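Local coordinates for TRAP dicarboxylate transporter, DctP subunit (Anaerococcus prevoti, PDB 4N91), which binds D-glucuronate, in both its alpha and beta forms, and probably delivers it to a TRAP membrane transporter as the periplasmic-type solute-binding subunit, at residues L50-E53 with E54-D58; I130-P133 with I134-T138; E252-E256 with E257-V261; G265-V268 with L269-Q273. All blocks are in the same frame, centred on the assembly; numbering follows the deposited sequence.

Interaction 1 of 4, residues L50-E53 with E54-D58; sequences LAFE and EYVED
Phe-52 and Val-56, one helical turn apart, lean out together, so that the valine methyl CG2 sits over a face of the phenyl ring. CG2 is 4.2 Å from the ring centroid and 27° off the ring normal, a CH-pi contact displaced toward the CE1 edge, where CE1 and CG2 are 3.8 Å apart. With chi1 at 168°, CG of Phe-52 is trans to the backbone N, which directs the ring toward Val-56. On another side of the helix, Glu-53 and Glu-57 run across each other at a slant, their carboxylate planes 64° apart. Their OE2 atoms come within 3.5 Å of each other, a like-charge approach that probably raises the proton affinity of the pair. A water lies between them, 2.7 Å from Glu-57 OE1 and 3.1 Å from Glu-53 OE2, and may soften the repulsion, while Glu-57 OE2 accepts from the backbone N of Ile-66. The i to i+4 backbone bonds run unbroken, including Glu-57 N to Glu-53 O at 2.9 Å. This is helix 44-60 of a beta-alpha-beta unit: Phe-52 and Val-56 pack on Ile-66 of strand 64-69 and on Phe-262 of helix 256-290, and Tyr-55 OH bonds to Glu-264.

Interaction 2 of 4, residues I130-P133 with I134-T138; sequences IVKP and IFEST
Phe-135 folds back over Val-131, the residue one turn earlier, and its atoms trace the contact in order. CB lies 3.5 Å from the carbonyl O of Val-131, and CG comes to 3.4 Å from the same oxygen, so the side chain's root leans on the peptide that its own backbone N binds. That bond, Phe-135 N to Val-131 O, is 2.8 Å long and almost straight at 173°. CD1 still lies 3.5 Å from Val-131 O, and only the outer ring atoms pass over the valine: CE1, CE2 and CZ all face its CB, CZ at 3.8 Å. The valine CB stands 14° off the ring normal, offset toward the rim, in a CH-pi contact over one face. CG of Phe-135 lies anti to the carbonyl carbon (chi1 -74°), which turns the ring back along the helix.

Around the helix, Glu-136 crosses Lys-132, but OE2 meets the aliphatic CG at 3.7 Å while the ammonium NZ stays 6.1 Å away. Ile-134 O accepts from both N and OG of Ser-137, the hydroxyl at 2.8 Å and in the carbonyl plane. Pro-133 has no N-H for the turn before it, and the helix kinks there. Separately, Ile-130 O is buried beside Ile-134 CG1 with no partner. This is an i to i+4 aromatic-aliphatic pair in the last turns of a short, proline-kinked helix leading into strand 143-149.

Interaction 3 of 4, residues E252-E256 with E257-V261; sequences EGLPE and EDRKV
Glu-257 carries its carboxylate close to that of Glu-256, the two OE2 atoms 4.6 Å apart as like charges, and its OE2 also makes a long salt bridge of 3.8 Å to Lys-260 NZ. Asp-258 follows, its CB and carboxylate lying against the ring of Pro-255, with OD2 3.8 Å from CD; its polar end belongs elsewhere, to Tyr-64 OH and Lys-63 NZ. The backbone N of Arg-259 binds Pro-255 O at 2.9 Å, and its CB and CD pass across Leu-254 at about a right angle.

A bend at chi2 (62°) then sends the guanidinium back toward Glu-252. NH1 meets both carboxylate oxygens, OE2 at 2.9 Å and OE1 at 3.1 Å, in weak, angled hydrogen bonds within a salt bridge; the carboxylate and guanidinium planes stand 71° apart. One water joins NH2 to Glu-252 OE2, another links NH1 to Leu-254 O, and NE is paired with Asp-263, so the group is held from several directions. Next, Lys-260 extends alongside Glu-256, completing a salt-bridge network with it and Glu-257; the modelled separation of NZ from Glu-256 OE2 is implausibly short. The backbone N of Lys-260 binds Glu-256 O at 3.1 Å. With Pro-255 at the N-cap, this is the short link between helix 248-253 and the long helix 256-290, with surface salt bridges both across the link and within the first turn.

Interaction 4 of 4, residues G265-V268 with L269-Q273; sequences GFKV and LNEVQ
Val-268 and Val-272 set their isopropyl groups one behind the other along one flank of the helix, a turn apart. CG1 of Val-268 is 4.0 Å from CG2 of Val-272, a plain methyl contact, and Val-272 CG2 also rests 3.3 Å from the carbonyl O of Val-268. That oxygen takes Val-272 N at 2.8 Å. Leu-269, the neighbour of Val-268, sets its CB 3.3 Å from Phe-266 O and close to Gly-265 O, the latter also accepting from the leucine N at 2.9 Å. With CG anti to the backbone N (chi1 166°), the isobutyl group leads away from those carbonyls, toward Leu-149.

On the more exposed side, Lys-267 and Glu-271 run alongside each other. Glu-271 OE2 lies 3.5 Å from Lys-267 CG, against the aliphatic part of the lysine, whereas a bend at chi3 leaves NZ 5.9 Å from that carboxylate oxygen, too far for a salt bridge.

This part of helix 256-290 fits between two elements. Toward strand 143-149 it offers Phe-266 to Val-146 and Asn-270 to Thr-147, with Asn-270 ND2 bonded to Trp-148 O; toward helix 44-60, Leu-269 meets Leu-49.

Overall arrangement
Interactions 1 and 4 are the closest pair, their centres 10 Å apart: the rings of Phe-52 and Phe-266 meet almost parallel, with CE1 to CE1 at 3.6 Å, and Ala-51 CB touches Val-272 CG2 at 3.8 Å. Interaction 3 begins the same long helix that carries interaction 4, and it reaches interaction 1 where Tyr-55 CE2 lies 3.6 Å from Val-261 O. Interaction 2 stands apart, about 7 Å from interaction 3 and 8 Å from interaction 4 between nearest atoms. Interactions 2 and 4 do not touch the sugar: the side chains of Phe-135 and Leu-269 lie about 13 and 12 Å from alpha-glucuronate, and that of Asn-270 about 9 Å from binding residue Asp-242's.

Interaction 1 of 4, residues L50-E53 with E54-D58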
loop_
_atom_site.group_PDB
_atom_site.type_symbol
_atom_site.label_atom_id
_atom_site.label_comp_id
_atom_site.label_asym_id
_atom_site.label_seq_id
_atom_site.Cartn_x
_atom_site.Cartn_y
_atom_site.Cartn_z
ATOM N N LEU A 50 -15.665 -6.827 3.324
ATOM C CA LEU A 50 -16.994 -7.237 3.748
ATOM C C LEU A 50 -17.908 -7.316 2.512
ATOM O O LEU A 50 -18.761 -8.201 2.409
ATOM C CB LEU A 50 -17.581 -6.271 4.772
ATOM C CG LEU A 50 -16.971 -6.326 6.182
ATOM C CD1 LEU A 50 -17.681 -5.329 7.080
ATOM C CD2 LEU A 50 -17.052 -7.733 6.754
ATOM N N ALA A 51 -17.733 -6.394 1.575
ATOM C CA ALA A 51 -18.535 -6.429 0.331
ATOM C C ALA A 51 -18.178 -7.664 -0.515
ATOM O O ALA A 51 -19.046 -8.343 -1.078
ATOM C CB ALA A 51 -18.334 -5.158 -0.450
ATOM N N PHE A 52 -16.890 -7.961 -0.588
ATOM C CA PHE A 52 -16.400 -9.198 -1.200
ATOM C C PHE A 52 -17.075 -10.430 -0.591
ATOM O O PHE A 52 -17.600 -11.298 -1.319
ATOM C CB PHE A 52 -14.879 -9.263 -1.020
ATOM C CG PHE A 52 -14.268 -10.609 -1.341
ATOM C CD1 PHE A 52 -14.113 -11.024 -2.648
ATOM C CD2 PHE A 52 -13.831 -11.444 -0.323
ATOM C CE1 PHE A 52 -13.542 -12.272 -2.950
ATOM C CE2 PHE A 52 -13.253 -12.687 -0.620
ATOM C CZ PHE A 52 -13.121 -13.097 -1.929
ATOM N N GLU A 53 -17.066 -10.505 0.741
ATOM C CA GLU A 53 -17.650 -11.633 1.446
ATOM C C GLU A 53 -19.128 -11.762 1.119
ATOM O O GLU A 53 -19.630 -12.852 0.823
ATOM C CB GLU A 53 -17.470 -11.470 2.944
ATOM C CG GLU A 53 -18.234 -12.481 3.769
ATOM C CD GLU A 53 -17.939 -12.354 5.239
ATOM O OE1 GLU A 53 -17.058 -11.545 5.590
ATOM O OE2 GLU A 53 -18.582 -13.065 6.042
ATOM N N GLU A 54 -19.838 -10.644 1.164
ATOM C CA GLU A 54 -21.264 -10.682 0.913
ATOM C C GLU A 54 -21.553 -11.083 -0.544
ATOM O O GLU A 54 -22.464 -11.876 -0.827
ATOM C CB GLU A 54 -21.878 -9.326 1.224
ATOM C CG GLU A 54 -23.408 -9.342 1.119
ATOM C CD GLU A 54 -24.030 -8.002 1.442
ATOM O OE1 GLU A 54 -23.261 -7.038 1.664
ATOM O OE2 GLU A 54 -25.281 -7.912 1.472
ATOM N N TYR A 55 -20.783 -10.538 -1.476
ATOM C CA TYR A 55 -20.977 -10.864 -2.876
ATOM C C TYR A 55 -20.814 -12.360 -3.102
ATOM O O TYR A 55 -21.668 -13.005 -3.722
ATOM C CB TYR A 55 -20.016 -10.095 -3.779
ATOM C CG TYR A 55 -20.196 -10.466 -5.225
ATOM C CD1 TYR A 55 -21.187 -9.859 -5.994
ATOM C CD2 TYR A 55 -19.414 -11.442 -5.822
ATOM C CE1 TYR A 55 -21.373 -10.208 -7.312
ATOM C CE2 TYR A 55 -19.598 -11.801 -7.144
ATOM C CZ TYR A 55 -20.582 -11.180 -7.883
ATOM O OH TYR A 55 -20.781 -11.540 -9.201
ATOM N N VAL A 56 -19.710 -12.916 -2.617
ATOM C CA VAL A 56 -19.404 -14.309 -2.904
ATOM C C VAL A 56 -20.382 -15.234 -2.193
ATOM O O VAL A 56 -20.879 -16.188 -2.784
ATOM C CB VAL A 56 -17.951 -14.662 -2.521
ATOM C CG1 VAL A 56 -17.723 -16.157 -2.645
ATOM C CG2 VAL A 56 -16.981 -13.889 -3.389
ATOM N N GLU A 57 -20.668 -14.954 -0.928
ATOM C CA GLU A 57 -21.556 -15.813 -0.163
ATOM C C GLU A 57 -22.989 -15.770 -0.689
ATOM O O GLU A 57 -23.717 -16.756 -0.587
ATOM C CB GLU A 57 -21.496 -15.442 1.323
ATOM C CG GLU A 57 -20.150 -15.777 1.944
ATOM C CD GLU A 57 -20.121 -15.585 3.444
ATOM O OE1 GLU A 57 -21.141 -15.147 4.025
ATOM O OE2 GLU A 57 -19.060 -15.877 4.044
ATOM N N ASP A 58 -23.393 -14.642 -1.261
ATOM C CA ASP A 58 -24.718 -14.549 -1.862
ATOM C C ASP A 58 -24.845 -15.491 -3.054
ATOM O O ASP A 58 -25.929 -16.024 -3.307
ATOM C CB ASP A 58 -25.026 -13.120 -2.307
ATOM C CG ASP A 58 -25.452 -12.218 -1.155
ATOM O OD1 ASP A 58 -25.729 -12.732 -0.049
ATOM O OD2 ASP A 58 -25.516 -10.985 -1.363
HETATM O O HOH W 1 -20.682 -15.202 6.664
#

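Interaction 2 of 4, residues I130-P133 with I134-T138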
loop_
_atom_site.group_PDB
_atom_site.type_symbol
_atom_site.label_atom_id
_atom_site.label_comp_id
_atom_site.label_asym_id
_atom_site.label_seq_id
_atom_site.Cartn_x
_atom_site.Cartn_y
_atom_site.Cartn_z
ATOM N N ILE A 130 -0.420 -3.675 -17.954
ATOM C CA ILE A 130 0.618 -3.294 -17.018
ATOM C C ILE A 130 0.599 -4.187 -15.782
ATOM O O ILE A 130 1.632 -4.696 -15.398
ATOM C CB ILE A 130 0.479 -1.813 -16.588
ATOM C CG1 ILE A 130 0.684 -0.906 -17.801
ATOM C CG2 ILE A 130 1.491 -1.470 -15.486
ATOM C CD1 ILE A 130 0.556 0.598 -17.531
ATOM N N VAL A 131 -0.554 -4.352 -15.130
ATOM C CA VAL A 131 -0.538 -5.028 -13.819
ATOM C C VAL A 131 -0.477 -6.556 -13.900
ATOM O O VAL A 131 0.120 -7.187 -13.038
ATOM C CB VAL A 131 -1.702 -4.582 -12.891
ATOM C CG1 VAL A 131 -1.581 -3.108 -12.581
ATOM C CG2 VAL A 131 -3.072 -4.907 -13.507
ATOM N N LYS A 132 -1.059 -7.172 -14.924
ATOM C CA LYS A 132 -1.118 -8.630 -14.916
ATOM C C LYS A 132 0.240 -9.332 -14.863
ATOM O O LYS A 132 0.404 -10.271 -14.096
ATOM C CB LYS A 132 -1.990 -9.166 -16.055
ATOM C CG LYS A 132 -3.296 -9.744 -15.516
ATOM C CD LYS A 132 -4.520 -9.545 -16.414
ATOM C CE LYS A 132 -5.746 -10.175 -15.733
ATOM N NZ LYS A 132 -7.027 -10.017 -16.479
ATOM N N PRO A 133 1.227 -8.868 -15.648
ATOM C CA PRO A 133 2.557 -9.492 -15.570
ATOM C C PRO A 133 3.200 -9.330 -14.198
ATOM O O PRO A 133 3.933 -10.220 -13.754
ATOM C CB PRO A 133 3.366 -8.730 -16.620
ATOM C CG PRO A 133 2.370 -8.209 -17.540
ATOM C CD PRO A 133 1.137 -7.914 -16.757
ATOM N N ILE A 134 2.907 -8.217 -13.539
ATOM C CA ILE A 134 3.433 -7.965 -12.208
ATOM C C ILE A 134 2.721 -8.872 -11.200
ATOM O O ILE A 134 3.366 -9.569 -10.410
ATOM C CB ILE A 134 3.252 -6.494 -11.808
ATOM C CG1 ILE A 134 3.825 -5.570 -12.878
ATOM C CG2 ILE A 134 3.908 -6.203 -10.460
ATOM C CD1 ILE A 134 5.301 -5.694 -13.064
ATOM N N PHE A 135 1.396 -8.866 -11.253
ATOM C CA PHE A 135 0.570 -9.641 -10.319
ATOM C C PHE A 135 0.854 -11.149 -10.401
ATOM O O PHE A 135 0.710 -11.871 -9.416
ATOM C CB PHE A 135 -0.921 -9.400 -10.588
ATOM C CG PHE A 135 -1.436 -8.049 -10.136
ATOM C CD1 PHE A 135 -0.586 -7.072 -9.647
ATOM C CD2 PHE A 135 -2.789 -7.775 -10.201
ATOM C CE1 PHE A 135 -1.091 -5.848 -9.235
ATOM C CE2 PHE A 135 -3.285 -6.553 -9.795
ATOM C CZ PHE A 135 -2.446 -5.609 -9.315
ATOM N N GLU A 136 1.265 -11.622 -11.570
ATOM C CA GLU A 136 1.527 -13.046 -11.794
ATOM C C GLU A 136 2.977 -13.448 -11.554
ATOM O O GLU A 136 3.322 -14.615 -11.669
ATOM C CB GLU A 136 1.129 -13.426 -13.223
ATOM C CG GLU A 136 -0.353 -13.279 -13.478
ATOM C CD GLU A 136 -0.744 -13.473 -14.929
ATOM O OE1 GLU A 136 0.116 -13.859 -15.751
ATOM O OE2 GLU A 136 -1.931 -13.225 -15.238
ATOM N N SER A 137 3.819 -12.483 -11.212
ATOM C CA SER A 137 5.254 -12.703 -11.141
ATOM C C SER A 137 5.671 -13.681 -10.049
ATOM O O SER A 137 6.719 -14.324 -10.148
ATOM C CB SER A 137 5.962 -11.358 -10.943
ATOM O OG SER A 137 5.704 -10.833 -9.664
ATOM N N THR A 138 4.860 -13.806 -9.001
ATOM C CA THR A 138 5.297 -14.534 -7.822
ATOM C C THR A 138 4.538 -15.867 -7.638
ATOM O O THR A 138 4.516 -16.444 -6.564
ATOM C CB THR A 138 5.276 -13.608 -6.599
ATOM O OG1 THR A 138 5.805 -12.328 -6.993
ATOM C CG2 THR A 138 6.162 -14.151 -5.510
#

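Interaction 3 of 4, residues E252-E256 with E257-V261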
loop_
_atom_site.group_PDB
_atom_site.type_symbol
_atom_site.label_atom_id
_atom_site.label_comp_id
_atom_site.label_asym_id
_atom_site.label_seq_id
_atom_site.Cartn_x
_atom_site.Cartn_y
_atom_site.Cartn_z
ATOM N N GLU A 252 -6.152 -21.389 -8.381
ATOM C CA GLU A 252 -6.223 -22.155 -9.627
ATOM C C GLU A 252 -6.937 -23.485 -9.452
ATOM O O GLU A 252 -7.367 -24.100 -10.430
ATOM C CB GLU A 252 -4.831 -22.357 -10.213
ATOM C CG GLU A 252 -4.182 -21.043 -10.660
ATOM C CD GLU A 252 -5.119 -20.167 -11.503
ATOM O OE1 GLU A 252 -5.862 -20.716 -12.344
ATOM O OE2 GLU A 252 -5.116 -18.926 -11.316
ATOM N N GLY A 253 -7.071 -23.915 -8.209
ATOM C CA GLY A 253 -7.812 -25.113 -7.866
ATOM C C GLY A 253 -9.318 -24.943 -7.889
ATOM O O GLY A 253 -10.055 -25.925 -7.922
ATOM N N LEU A 254 -9.801 -23.705 -7.866
ATOM C CA LEU A 254 -11.240 -23.480 -7.890
ATOM C C LEU A 254 -11.882 -24.003 -9.178
ATOM O O LEU A 254 -11.348 -23.811 -10.276
ATOM C CB LEU A 254 -11.569 -21.998 -7.755
ATOM C CG LEU A 254 -11.149 -21.347 -6.441
ATOM C CD1 LEU A 254 -11.444 -19.873 -6.518
ATOM C CD2 LEU A 254 -11.885 -21.962 -5.270
ATOM N N PRO A 255 -13.042 -24.643 -9.049
ATOM C CA PRO A 255 -13.820 -24.975 -10.249
ATOM C C PRO A 255 -14.138 -23.721 -11.055
ATOM O O PRO A 255 -14.227 -22.634 -10.465
ATOM C CB PRO A 255 -15.113 -25.555 -9.674
ATOM C CG PRO A 255 -14.757 -26.046 -8.345
ATOM C CD PRO A 255 -13.715 -25.089 -7.820
ATOM N N GLU A 256 -14.346 -23.874 -12.361
ATOM C CA GLU A 256 -14.525 -22.744 -13.268
ATOM C C GLU A 256 -15.555 -21.748 -12.764
ATOM O O GLU A 256 -15.319 -20.541 -12.776
ATOM C CB GLU A 256 -14.974 -23.228 -14.659
ATOM C CG GLU A 256 -15.281 -22.075 -15.631
ATOM C CD GLU A 256 -16.002 -22.522 -16.903
ATOM O OE1 GLU A 256 -16.416 -23.699 -16.990
ATOM O OE2 GLU A 256 -16.163 -21.681 -17.817
ATOM N N GLU A 257 -16.708 -22.261 -12.346
ATOM C CA GLU A 257 -17.832 -21.406 -12.016
ATOM C C GLU A 257 -17.563 -20.680 -10.717
ATOM O O GLU A 257 -17.945 -19.524 -10.560
ATOM C CB GLU A 257 -19.122 -22.210 -11.918
ATOM C CG GLU A 257 -19.755 -22.482 -13.277
ATOM C CD GLU A 257 -20.222 -21.200 -13.969
ATOM O OE1 GLU A 257 -21.076 -20.488 -13.391
ATOM O OE2 GLU A 257 -19.727 -20.902 -15.081
ATOM N N ASP A 258 -16.899 -21.360 -9.791
ATOM C CA ASP A 258 -16.529 -20.731 -8.530
ATOM C C ASP A 258 -15.494 -19.627 -8.752
ATOM O O ASP A 258 -15.581 -18.549 -8.156
ATOM C CB ASP A 258 -15.976 -21.762 -7.561
ATOM C CG ASP A 258 -17.008 -22.775 -7.141
ATOM O OD1 ASP A 258 -18.091 -22.800 -7.751
ATOM O OD2 ASP A 258 -16.737 -23.549 -6.202
ATOM N N ARG A 259 -14.506 -19.907 -9.592
ATOM C CA ARG A 259 -13.463 -18.941 -9.919
ATOM C C ARG A 259 -14.082 -17.682 -10.509
ATOM O O ARG A 259 -13.645 -16.575 -10.219
ATOM C CB ARG A 259 -12.469 -19.529 -10.917
ATOM C CG ARG A 259 -11.394 -18.556 -11.380
ATOM C CD ARG A 259 -10.530 -18.094 -10.210
ATOM N NE ARG A 259 -9.523 -17.116 -10.616
ATOM C CZ ARG A 259 -8.361 -17.424 -11.187
ATOM N NH1 ARG A 259 -8.034 -18.691 -11.416
ATOM N NH2 ARG A 259 -7.513 -16.455 -11.518
ATOM N N LYS A 260 -15.097 -17.847 -11.345
ATOM C CA LYS A 260 -15.730 -16.686 -11.953
ATOM C C LYS A 260 -16.360 -15.790 -10.883
ATOM O O LYS A 260 -16.260 -14.561 -10.941
ATOM C CB LYS A 260 -16.753 -17.118 -13.003
ATOM C CG LYS A 260 -16.063 -17.578 -14.271
ATOM C CD LYS A 260 -17.008 -18.285 -15.209
ATOM C CE LYS A 260 -16.372 -18.467 -16.570
ATOM N NZ LYS A 260 -17.104 -19.488 -17.359
ATOM N N VAL A 261 -16.966 -16.411 -9.878
ATOM C CA VAL A 261 -17.599 -15.659 -8.804
ATOM C C VAL A 261 -16.543 -14.967 -7.945
ATOM O O VAL A 261 -16.682 -13.790 -7.611
ATOM C CB VAL A 261 -18.507 -16.541 -7.940
ATOM C CG1 VAL A 261 -18.982 -15.774 -6.721
ATOM C CG2 VAL A 261 -19.699 -17.065 -8.784
HETATM O O HOH W 2 -4.614 -16.802 -12.560
HETATM O O HOH W 3 -9.616 -21.442 -11.161
#

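Interaction 4 of 4, residues G265-V268 with L269-Q273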
loop_
_atom_site.group_PDB
_atom_site.type_symbol
_atom_site.label_atom_id
_atom_site.label_comp_id
_atom_site.label_asym_id
_atom_site.label_seq_id
_atom_site.Cartn_x
_atom_site.Cartn_y
_atom_site.Cartn_z
ATOM N N GLY A 265 -16.016 -11.021 -7.391
ATOM C CA GLY A 265 -15.870 -10.505 -6.044
ATOM C C GLY A 265 -14.667 -9.610 -5.868
ATOM O O GLY A 265 -14.740 -8.622 -5.151
ATOM N N PHE A 266 -13.540 -9.967 -6.490
ATOM C CA PHE A 266 -12.346 -9.143 -6.392
ATOM C C PHE A 266 -12.585 -7.774 -7.037
ATOM O O PHE A 266 -12.036 -6.764 -6.593
ATOM C CB PHE A 266 -11.168 -9.833 -7.082
ATOM C CG PHE A 266 -10.735 -11.130 -6.447
ATOM C CD1 PHE A 266 -10.744 -11.307 -5.076
ATOM C CD2 PHE A 266 -10.301 -12.181 -7.252
ATOM C CE1 PHE A 266 -10.321 -12.510 -4.505
ATOM C CE2 PHE A 266 -9.879 -13.375 -6.681
ATOM C CZ PHE A 266 -9.916 -13.544 -5.326
ATOM N N LYS A 267 -13.376 -7.735 -8.108
ATOM C CA LYS A 267 -13.702 -6.483 -8.765
ATOM C C LYS A 267 -14.571 -5.644 -7.851
ATOM O O LYS A 267 -14.387 -4.440 -7.722
ATOM C CB LYS A 267 -14.426 -6.732 -10.079
ATOM C CG LYS A 267 -14.624 -5.463 -10.870
ATOM C CD LYS A 267 -15.374 -5.734 -12.190
ATOM C CE LYS A 267 -14.743 -6.867 -12.999
ATOM N NZ LYS A 267 -15.550 -7.163 -14.228
ATOM N N VAL A 268 -15.535 -6.282 -7.208
ATOM C CA VAL A 268 -16.377 -5.572 -6.233
ATOM C C VAL A 268 -15.539 -5.004 -5.091
ATOM O O VAL A 268 -15.751 -3.868 -4.652
ATOM C CB VAL A 268 -17.486 -6.503 -5.662
ATOM C CG1 VAL A 268 -18.203 -5.845 -4.486
ATOM C CG2 VAL A 268 -18.479 -6.835 -6.759
ATOM N N LEU A 269 -14.608 -5.806 -4.602
ATOM C CA LEU A 269 -13.664 -5.387 -3.563
ATOM C C LEU A 269 -12.935 -4.106 -3.972
ATOM O O LEU A 269 -12.889 -3.121 -3.240
ATOM C CB LEU A 269 -12.659 -6.512 -3.349
ATOM C CG LEU A 269 -11.407 -6.193 -2.557
ATOM C CD1 LEU A 269 -11.723 -5.623 -1.190
ATOM C CD2 LEU A 269 -10.586 -7.494 -2.426
ATOM N N ASN A 270 -12.375 -4.129 -5.172
ATOM C CA ASN A 270 -11.668 -2.967 -5.704
ATOM C C ASN A 270 -12.599 -1.748 -5.746
ATOM O O ASN A 270 -12.244 -0.652 -5.302
ATOM C CB ASN A 270 -11.129 -3.306 -7.097
ATOM C CG ASN A 270 -10.523 -2.115 -7.809
ATOM O OD1 ASN A 270 -11.186 -1.440 -8.593
ATOM N ND2 ASN A 270 -9.258 -1.859 -7.550
ATOM N N GLU A 271 -13.790 -1.931 -6.281
ATOM C CA GLU A 271 -14.725 -0.818 -6.451
ATOM C C GLU A 271 -15.204 -0.226 -5.133
ATOM O O GLU A 271 -15.227 0.995 -4.971
ATOM C CB GLU A 271 -15.921 -1.272 -7.277
ATOM C CG GLU A 271 -15.523 -1.583 -8.729
ATOM C CD GLU A 271 -16.530 -2.416 -9.458
ATOM O OE1 GLU A 271 -17.409 -3.014 -8.808
ATOM O OE2 GLU A 271 -16.476 -2.451 -10.717
ATOM N N VAL A 272 -15.562 -1.084 -4.190
ATOM C CA VAL A 272 -16.095 -0.619 -2.912
ATOM C C VAL A 272 -15.003 0.016 -2.081
ATOM O O VAL A 272 -15.194 1.096 -1.533
ATOM C CB VAL A 272 -16.774 -1.763 -2.134
ATOM C CG1 VAL A 272 -17.130 -1.323 -0.736
ATOM C CG2 VAL A 272 -18.023 -2.228 -2.886
ATOM N N GLN A 273 -13.826 -0.604 -2.039
ATOM C CA GLN A 273 -12.697 0.000 -1.335
ATOM C C GLN A 273 -12.331 1.377 -1.868
ATOM O O GLN A 273 -12.102 2.301 -1.092
ATOM C CB GLN A 273 -11.481 -0.913 -1.395
ATOM C CG GLN A 273 -10.409 -0.521 -0.414
ATOM C CD GLN A 273 -9.446 0.519 -0.912
ATOM O OE1 GLN A 273 -9.433 0.882 -2.095
ATOM N NE2 GLN A 273 -8.586 0.994 0.003
#